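CSE1 (Thermus thermophilus, PDB 4AN8) probably serves, as the CasA/Cse1 subunit of the CRISPR Cascade ribonucleoprotein complex, in adaptive defence against viruses and plasmids. Local coordinates at residues Thr234-Pro248 with Gly269-Met281. Residues are numbered along the deposited sequence; the frame is centred on the assembly and turned at random.
Sequences TKWPLTGRTRVYTWP and GVEPLEATHRDPM
Strand 235-237 runs parallel to residues 271-273, their short axes inclined by 34°, and four backbone hydrogen bonds join them: Glu271 N to Thr234 O, Trp236 N to Glu271 O, Leu273 N to Trp236 O and Leu238 N to Leu273 O, the donors alternating between the chains. A fifth, Val270 N to Pro248 O (3.2 Å), fastens the far end of 234-248. Val270 is the apolar hub: its chi1 of 170° sends CG1 over one face of the Trp236 indole, 3.6 Å from CD2, and turns CG2 toward Pro248 CG (3.7 Å). Trp247 brings CZ2 to within 4.0 Å of Val270 CG1 and also touches Pro272. On the sheet face of Lys235, Leu273 CD1 packs against Lys235 CB. Beyond the strands, the His277 ring lies with one face over Gly240 N at the helix N-cap; a water at its edge sits 2.9 Å from NE2 and donates to Arg241 O. Asp279 OD2 approaches the edge of the Tyr245 ring, 3.5 Å from CE1, and Pro280 CG reaches Tyr245 OH (3.4 Å). Asp279 OD2 also salt-bridges Arg58 of helix 50-67, against which Tyr245 and Met281 pack. Strand 261-273 also pairs antiparallel with strands 250-256 and 123-124, so the contact ties short helix 241-245 to this mixed sheet.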
ATOM      1  N   THR A 234      10.256  17.548 -19.526  1.00 25.94           N
ATOM      2  CA  THR A 234       9.544  18.069 -18.359  1.00 25.94           C
ATOM      3  C   THR A 234       9.935  17.355 -17.084  1.00 25.94           C
ATOM      4  O   THR A 234       9.801  16.147 -16.979  1.00 25.94           O
ATOM      5  CB  THR A 234       8.024  17.964 -18.511  1.00 25.33           C
ATOM      6  OG1 THR A 234       7.637  18.567 -19.743  1.00 25.33           O
ATOM      7  CG2 THR A 234       7.326  18.669 -17.352  1.00 25.33           C
ATOM      8  N   LYS A 235      10.403  18.115 -16.101  1.00 26.72           N
ATOM      9  CA  LYS A 235      10.859  17.539 -14.850  1.00 26.72           C
ATOM     10  C   LYS A 235      10.229  18.307 -13.725  1.00 26.72           C
ATOM     11  O   LYS A 235      10.292  19.537 -13.692  1.00 26.72           O
ATOM     12  CB  LYS A 235      12.378  17.620 -14.763  1.00 46.40           C
ATOM     13  CG  LYS A 235      13.063  17.118 -16.009  1.00 46.40           C
ATOM     14  CD  LYS A 235      14.563  17.207 -15.898  1.00 46.40           C
ATOM     15  CE  LYS A 235      15.214  16.701 -17.169  1.00 46.40           C
ATOM     16  NZ  LYS A 235      14.730  17.486 -18.368  1.00 46.40           N
ATOM     17  N   TRP A 236       9.585  17.591 -12.812  1.00 25.06           N
ATOM     18  CA  TRP A 236       8.904  18.235 -11.698  1.00 25.06           C
ATOM     19  C   TRP A 236       9.462  17.702 -10.399  1.00 25.06           C
ATOM     20  O   TRP A 236       9.664  16.496 -10.252  1.00 25.06           O
ATOM     21  CB  TRP A 236       7.406  17.937 -11.684  1.00 24.81           C
ATOM     22  CG  TRP A 236       6.595  18.543 -12.751  1.00 24.81           C
ATOM     23  CD1 TRP A 236       6.982  19.497 -13.653  1.00 24.81           C
ATOM     24  CD2 TRP A 236       5.220  18.237 -13.050  1.00 24.81           C
ATOM     25  NE1 TRP A 236       5.926  19.800 -14.487  1.00 24.81           N
ATOM     26  CE2 TRP A 236       4.841  19.038 -14.143  1.00 24.81           C
ATOM     27  CE3 TRP A 236       4.280  17.349 -12.502  1.00 24.81           C
ATOM     28  CZ2 TRP A 236       3.566  18.984 -14.700  1.00 24.81           C
ATOM     29  CZ3 TRP A 236       3.003  17.307 -13.050  1.00 24.81           C
ATOM     30  CH2 TRP A 236       2.662  18.111 -14.138  1.00 24.81           C
ATOM     31  N   PRO A 237       9.691  18.601  -9.442  1.00 23.63           N
ATOM     32  CA  PRO A 237      10.025  18.094  -8.112  1.00 23.63           C
ATOM     33  C   PRO A 237       8.847  17.263  -7.625  1.00 23.63           C
ATOM     34  O   PRO A 237       7.716  17.618  -7.897  1.00 23.63           O
ATOM     35  CB  PRO A 237      10.234  19.363  -7.282  1.00 19.59           C
ATOM     36  CG  PRO A 237       9.610  20.489  -8.086  1.00 19.59           C
ATOM     37  CD  PRO A 237       9.659  20.073  -9.523  1.00 19.59           C
ATOM     38  N   LEU A 238       9.123  16.144  -6.964  1.00 22.67           N
ATOM     39  CA  LEU A 238       8.099  15.217  -6.508  1.00 22.67           C
ATOM     40  C   LEU A 238       7.568  15.700  -5.174  1.00 22.67           C
ATOM     41  O   LEU A 238       7.915  15.177  -4.114  1.00 22.67           O
ATOM     42  CB  LEU A 238       8.709  13.813  -6.380  1.00 21.49           C
ATOM     43  CG  LEU A 238       7.861  12.555  -6.185  1.00 21.49           C
ATOM     44  CD1 LEU A 238       6.924  12.324  -7.389  1.00 21.49           C
ATOM     45  CD2 LEU A 238       8.789  11.325  -5.964  1.00 21.49           C
ATOM     46  N   THR A 239       6.738  16.732  -5.220  1.00 18.24           N
ATOM     47  CA  THR A 239       6.226  17.328  -4.002  1.00 18.24           C
ATOM     48  C   THR A 239       4.813  17.816  -4.237  1.00 18.24           C
ATOM     49  O   THR A 239       4.389  17.957  -5.377  1.00 18.24           O
ATOM     50  CB  THR A 239       7.114  18.522  -3.561  1.00 21.94           C
ATOM     51  OG1 THR A 239       6.653  19.001  -2.299  1.00 21.94           O
ATOM     52  CG2 THR A 239       7.078  19.683  -4.604  1.00 21.94           C
ATOM     53  N   GLY A 240       4.083  18.101  -3.171  1.00 27.10           N
ATOM     54  CA  GLY A 240       2.688  18.480  -3.313  1.00 27.10           C
ATOM     55  C   GLY A 240       1.814  17.243  -3.222  1.00 27.10           C
ATOM     56  O   GLY A 240       1.895  16.352  -4.068  1.00 27.10           O
ATOM     57  N   ARG A 241       0.977  17.184  -2.191  1.00 21.82           N
ATOM     58  CA  ARG A 241       0.209  15.980  -1.912  1.00 21.82           C
ATOM     59  C   ARG A 241      -0.633  15.513  -3.104  1.00 21.82           C
ATOM     60  O   ARG A 241      -0.544  14.360  -3.510  1.00 21.82           O
ATOM     61  CB  ARG A 241      -0.674  16.150  -0.675  1.00 16.48           C
ATOM     62  CG  ARG A 241      -1.369  14.850  -0.245  1.00 16.48           C
ATOM     63  CD  ARG A 241      -2.301  15.103   0.920  1.00 16.48           C
ATOM     64  NE  ARG A 241      -1.582  15.647   2.067  1.00 16.48           N
ATOM     65  CZ  ARG A 241      -2.153  16.007   3.204  1.00 16.48           C
ATOM     66  NH1 ARG A 241      -3.479  15.865   3.377  1.00 16.48           N
ATOM     67  NH2 ARG A 241      -1.397  16.491   4.178  1.00 16.48           N
ATOM     68  N   THR A 242      -1.453  16.395  -3.661  1.00 14.96           N
ATOM     69  CA  THR A 242      -2.343  15.961  -4.725  1.00 14.96           C
ATOM     70  C   THR A 242      -1.622  15.858  -6.044  1.00 14.96           C
ATOM     71  O   THR A 242      -2.070  15.130  -6.937  1.00 14.96           O
ATOM     72  CB  THR A 242      -3.586  16.851  -4.856  1.00 19.89           C
ATOM     73  OG1 THR A 242      -3.217  18.114  -5.418  1.00 19.89           O
ATOM     74  CG2 THR A 242      -4.198  17.063  -3.487  1.00 19.89           C
ATOM     75  N   ARG A 243      -0.507  16.572  -6.181  1.00 19.05           N
ATOM     76  CA  ARG A 243       0.287  16.461  -7.410  1.00 19.05           C
ATOM     77  C   ARG A 243       0.886  15.058  -7.413  1.00 19.05           C
ATOM     78  O   ARG A 243       0.896  14.370  -8.408  1.00 19.05           O
ATOM     79  CB  ARG A 243       1.395  17.537  -7.469  1.00 21.20           C
ATOM     80  CG  ARG A 243       2.392  17.340  -8.604  1.00 21.20           C
ATOM     81  CD  ARG A 243       3.502  18.437  -8.640  1.00 21.20           C
ATOM     82  NE  ARG A 243       2.946  19.788  -8.780  1.00 21.20           N
ATOM     83  CZ  ARG A 243       2.941  20.689  -7.793  1.00 21.20           C
ATOM     84  NH1 ARG A 243       3.477  20.418  -6.601  1.00 21.20           N
ATOM     85  NH2 ARG A 243       2.414  21.880  -7.997  1.00 21.20           N
ATOM     86  N   VAL A 244       1.385  14.638  -6.269  1.00 16.51           N
ATOM     87  CA  VAL A 244       1.884  13.281  -6.141  1.00 16.51           C
ATOM     88  C   VAL A 244       0.796  12.192  -6.248  1.00 16.51           C
ATOM     89  O   VAL A 244       1.007  11.209  -6.921  1.00 16.51           O
ATOM     90  CB  VAL A 244       2.778  13.135  -4.912  1.00 14.78           C
ATOM     91  CG1 VAL A 244       3.218  11.668  -4.732  1.00 14.78           C
ATOM     92  CG2 VAL A 244       4.000  14.032  -5.099  1.00 14.78           C
ATOM     93  N   TYR A 245      -0.367  12.396  -5.635  1.00 19.31           N
ATOM     94  CA  TYR A 245      -1.511  11.476  -5.782  1.00 19.31           C
ATOM     95  C   TYR A 245      -1.943  11.285  -7.238  1.00 19.31           C
ATOM     96  O   TYR A 245      -2.504  10.252  -7.610  1.00 19.31           O
ATOM     97  CB  TYR A 245      -2.731  12.014  -5.022  1.00 17.81           C
ATOM     98  CG  TYR A 245      -2.725  11.797  -3.518  1.00 17.81           C
ATOM     99  CD1 TYR A 245      -1.644  11.174  -2.864  1.00 17.81           C
ATOM    100  CD2 TYR A 245      -3.800  12.224  -2.750  1.00 17.81           C
ATOM    101  CE1 TYR A 245      -1.664  10.978  -1.494  1.00 17.81           C
ATOM    102  CE2 TYR A 245      -3.831  12.029  -1.380  1.00 17.81           C
ATOM    103  CZ  TYR A 245      -2.774  11.408  -0.757  1.00 17.81           C
ATOM    104  OH  TYR A 245      -2.834  11.245   0.605  1.00 17.81           O
ATOM    105  N   THR A 246      -1.736  12.307  -8.058  1.00 17.41           N
ATOM    106  CA  THR A 246      -2.194  12.235  -9.433  1.00 17.41           C
ATOM    107  C   THR A 246      -1.034  12.367 -10.414  1.00 17.41           C
ATOM    108  O   THR A 246      -1.207  12.832 -11.521  1.00 17.41           O
ATOM    109  CB  THR A 246      -3.234  13.340  -9.712  1.00 19.09           C
ATOM    110  OG1 THR A 246      -2.614  14.625  -9.562  1.00 19.09           O
ATOM    111  CG2 THR A 246      -4.455  13.202  -8.736  1.00 19.09           C
ATOM    112  N   TRP A 247       0.150  11.947  -9.988  1.00 17.65           N
ATOM    113  CA  TRP A 247       1.342  12.075 -10.804  1.00 17.65           C
ATOM    114  C   TRP A 247       1.238  11.433 -12.199  1.00 17.65           C
ATOM    115  O   TRP A 247       0.841  10.264 -12.329  1.00 17.65           O
ATOM    116  CB  TRP A 247       2.508  11.433 -10.065  1.00 25.00           C
ATOM    117  CG  TRP A 247       3.822  11.790 -10.630  1.00 25.00           C
ATOM    118  CD1 TRP A 247       4.543  11.079 -11.548  1.00 25.00           C
ATOM    119  CD2 TRP A 247       4.583  12.975 -10.342  1.00 25.00           C
ATOM    120  NE1 TRP A 247       5.715  11.749 -11.843  1.00 25.00           N
ATOM    121  CE2 TRP A 247       5.760  12.913 -11.111  1.00 25.00           C
ATOM    122  CE3 TRP A 247       4.376  14.080  -9.510  1.00 25.00           C
ATOM    123  CZ2 TRP A 247       6.738  13.908 -11.061  1.00 25.00           C
ATOM    124  CZ3 TRP A 247       5.343  15.072  -9.466  1.00 25.00           C
ATOM    125  CH2 TRP A 247       6.511  14.979 -10.243  1.00 25.00           C
ATOM    126  N   PRO A 248       1.662  12.174 -13.253  1.00 17.98           N
ATOM    127  CA  PRO A 248       1.701  11.563 -14.590  1.00 17.98           C
ATOM    128  C   PRO A 248       3.021  10.831 -14.867  1.00 17.98           C
ATOM    129  O   PRO A 248       3.926  11.409 -15.467  1.00 17.98           O
ATOM    130  CB  PRO A 248       1.560  12.773 -15.518  1.00 23.44           C
ATOM    131  CG  PRO A 248       2.283  13.863 -14.780  1.00 23.44           C
ATOM    132  CD  PRO A 248       2.035  13.602 -13.287  1.00 23.44           C
ATOM    133  N   GLY A 269       5.989  10.526 -19.657  1.00 32.79           N
ATOM    134  CA  GLY A 269       6.745  10.426 -18.445  1.00 32.79           C
ATOM    135  C   GLY A 269       7.107  11.854 -18.048  1.00 32.79           C
ATOM    136  O   GLY A 269       7.952  12.445 -18.680  1.00 32.79           O
ATOM    137  N   VAL A 270       6.469  12.433 -17.038  1.00 24.61           N
ATOM    138  CA  VAL A 270       7.105  13.556 -16.351  1.00 24.61           C
ATOM    139  C   VAL A 270       8.177  13.037 -15.391  1.00 24.61           C
ATOM    140  O   VAL A 270       7.936  12.141 -14.580  1.00 24.61           O
ATOM    141  CB  VAL A 270       6.115  14.466 -15.593  1.00 21.87           C
ATOM    142  CG1 VAL A 270       6.877  15.464 -14.713  1.00 21.87           C
ATOM    143  CG2 VAL A 270       5.243  15.207 -16.555  1.00 21.87           C
ATOM    144  N   GLU A 271       9.370  13.612 -15.482  1.00 28.33           N
ATOM    145  CA  GLU A 271      10.502  13.173 -14.654  1.00 28.33           C
ATOM    146  C   GLU A 271      10.405  13.658 -13.222  1.00 28.33           C
ATOM    147  O   GLU A 271      10.340  14.849 -12.988  1.00 28.33           O
ATOM    148  CB  GLU A 271      11.821  13.678 -15.235  1.00 49.52           C
ATOM    149  CG  GLU A 271      12.215  13.006 -16.509  1.00 49.52           C
ATOM    150  CD  GLU A 271      12.859  11.668 -16.258  1.00 49.52           C
ATOM    151  OE1 GLU A 271      13.703  11.597 -15.336  1.00 49.52           O
ATOM    152  OE2 GLU A 271      12.525  10.696 -16.973  1.00 49.52           O
ATOM    153  N   PRO A 272      10.436  12.727 -12.260  1.00 29.83           N
ATOM    154  CA  PRO A 272      10.397  13.085 -10.837  1.00 29.83           C
ATOM    155  C   PRO A 272      11.737  13.639 -10.363  1.00 29.83           C
ATOM    156  O   PRO A 272      12.752  12.983 -10.513  1.00 29.83           O
ATOM    157  CB  PRO A 272      10.098  11.741 -10.150  1.00 30.81           C
ATOM    158  CG  PRO A 272      10.702  10.713 -11.080  1.00 30.81           C
ATOM    159  CD  PRO A 272      10.512  11.267 -12.475  1.00 30.81           C
ATOM    160  N   LEU A 273      11.744  14.848  -9.831  1.00 33.53           N
ATOM    161  CA  LEU A 273      12.945  15.391  -9.214  1.00 33.53           C
ATOM    162  C   LEU A 273      12.873  15.200  -7.704  1.00 33.53           C
ATOM    163  O   LEU A 273      11.787  15.259  -7.120  1.00 33.53           O
ATOM    164  CB  LEU A 273      13.100  16.872  -9.539  1.00 30.45           C
ATOM    165  CG  LEU A 273      13.324  17.214 -11.014  1.00 30.45           C
ATOM    166  CD1 LEU A 273      13.490  18.716 -11.220  1.00 30.45           C
ATOM    167  CD2 LEU A 273      14.537  16.452 -11.548  1.00 30.45           C
ATOM    168  N   GLU A 274      14.024  14.981  -7.075  1.00 36.51           N
ATOM    169  CA  GLU A 274      14.084  14.741  -5.631  1.00 36.51           C
ATOM    170  C   GLU A 274      13.542  15.915  -4.815  1.00 36.51           C
ATOM    171  O   GLU A 274      13.786  17.071  -5.136  1.00 36.51           O
ATOM    172  CB  GLU A 274      15.511  14.388  -5.185  1.00103.07           C
ATOM    173  CG  GLU A 274      16.070  13.119  -5.832  1.00103.07           C
ATOM    174  CD  GLU A 274      17.279  12.551  -5.094  1.00103.07           C
ATOM    175  OE1 GLU A 274      17.143  12.228  -3.893  1.00103.07           O
ATOM    176  OE2 GLU A 274      18.360  12.424  -5.714  1.00103.07           O
ATOM    177  N   ALA A 275      12.794  15.610  -3.763  1.00 28.80           N
ATOM    178  CA  ALA A 275      12.248  16.644  -2.902  1.00 28.80           C
ATOM    179  C   ALA A 275      12.052  16.086  -1.509  1.00 28.80           C
ATOM    180  O   ALA A 275      12.188  14.882  -1.292  1.00 28.80           O
ATOM    181  CB  ALA A 275      10.938  17.173  -3.460  1.00 22.03           C
ATOM    182  N   THR A 276      11.742  16.960  -0.557  1.00 32.32           N
ATOM    183  CA  THR A 276      11.573  16.530   0.830  1.00 32.32           C
ATOM    184  C   THR A 276      10.217  15.843   1.104  1.00 32.32           C
ATOM    185  O   THR A 276      10.096  15.002   2.002  1.00 32.32           O
ATOM    186  CB  THR A 276      11.814  17.696   1.810  1.00 39.52           C
ATOM    187  OG1 THR A 276      10.886  18.754   1.539  1.00 39.52           O
ATOM    188  CG2 THR A 276      13.209  18.246   1.624  1.00 39.52           C
ATOM    189  N   HIS A 277       9.212  16.186   0.310  1.00 26.53           N
ATOM    190  CA  HIS A 277       7.874  15.623   0.449  1.00 26.53           C
ATOM    191  C   HIS A 277       7.835  14.116   0.688  1.00 26.53           C
ATOM    192  O   HIS A 277       8.459  13.343  -0.018  1.00 26.53           O
ATOM    193  CB  HIS A 277       7.050  15.955  -0.797  1.00 27.77           C
ATOM    194  CG  HIS A 277       5.688  15.332  -0.806  1.00 27.77           C
ATOM    195  ND1 HIS A 277       4.598  15.912  -0.195  1.00 27.77           N
ATOM    196  CD2 HIS A 277       5.243  14.175  -1.350  1.00 27.77           C
ATOM    197  CE1 HIS A 277       3.537  15.149  -0.378  1.00 27.77           C
ATOM    198  NE2 HIS A 277       3.903  14.084  -1.065  1.00 27.77           N
ATOM    199  N   ARG A 278       7.078  13.705   1.688  1.00 25.46           N
ATOM    200  CA  ARG A 278       6.801  12.294   1.916  1.00 25.46           C
ATOM    201  C   ARG A 278       5.310  12.084   1.739  1.00 25.46           C
ATOM    202  O   ARG A 278       4.502  12.803   2.311  1.00 25.46           O
ATOM    203  CB  ARG A 278       7.217  11.874   3.334  1.00 38.83           C
ATOM    204  CG  ARG A 278       6.809  10.451   3.718  1.00 38.83           C
ATOM    205  CD  ARG A 278       7.428  10.014   5.059  1.00 38.83           C
ATOM    206  NE  ARG A 278       7.116  10.949   6.143  1.00 38.83           N
ATOM    207  CZ  ARG A 278       6.320  10.661   7.165  1.00 38.83           C
ATOM    208  NH1 ARG A 278       5.780   9.457   7.248  1.00 38.83           N
ATOM    209  NH2 ARG A 278       6.076  11.559   8.106  1.00 38.83           N
ATOM    210  N   ASP A 279       4.944  11.112   0.925  1.00 24.57           N
ATOM    211  CA  ASP A 279       3.535  10.798   0.714  1.00 24.57           C
ATOM    212  C   ASP A 279       2.884  10.410   2.060  1.00 24.57           C
ATOM    213  O   ASP A 279       3.470   9.696   2.865  1.00 24.57           O
ATOM    214  CB  ASP A 279       3.407   9.680  -0.334  1.00 21.76           C
ATOM    215  CG  ASP A 279       1.977   9.405  -0.725  1.00 21.76           C
ATOM    216  OD1 ASP A 279       1.257   8.848   0.129  1.00 21.76           O
ATOM    217  OD2 ASP A 279       1.581   9.705  -1.882  1.00 21.76           O
ATOM    218  N   PRO A 280       1.677  10.922   2.321  1.00 18.55           N
ATOM    219  CA  PRO A 280       0.967  10.631   3.577  1.00 18.55           C
ATOM    220  C   PRO A 280       0.798   9.131   3.837  1.00 18.55           C
ATOM    221  O   PRO A 280       0.701   8.734   4.990  1.00 18.55           O
ATOM    222  CB  PRO A 280      -0.412  11.255   3.345  1.00 19.75           C
ATOM    223  CG  PRO A 280      -0.149  12.392   2.392  1.00 19.75           C
ATOM    224  CD  PRO A 280       0.963  11.901   1.480  1.00 19.75           C
ATOM    225  N   MET A 281       0.743   8.302   2.799  1.00 15.47           N
ATOM    226  CA  MET A 281       0.495   6.884   3.036  1.00 15.77           C
ATOM    227  C   MET A 281       1.776   6.089   3.274  1.00 15.24           C
ATOM    228  O   MET A 281       1.743   4.871   3.502  1.00 16.11           O
ATOM    229  CB  MET A 281      -0.321   6.288   1.901  1.00 21.12           C
ATOM    230  CG  MET A 281      -1.777   6.768   1.916  1.00 21.12           C
ATOM    231  SD  MET A 281      -2.650   6.245   0.418  1.00 21.12           S
ATOM    232  CE  MET A 281      -4.259   7.019   0.688  1.00 21.12           C
TER
HETATM  233  O   HOH W   1       9.249  14.695 -19.731  1.00 54.65           O
HETATM  234  O   HOH W   2       9.099  13.064  -2.420  1.00 51.38           O
HETATM  235  O   HOH W   3       8.747  19.118  -0.817  1.00 54.65           O
HETATM  236  O   HOH W   4       1.479  12.692  -1.853  1.00 54.65           O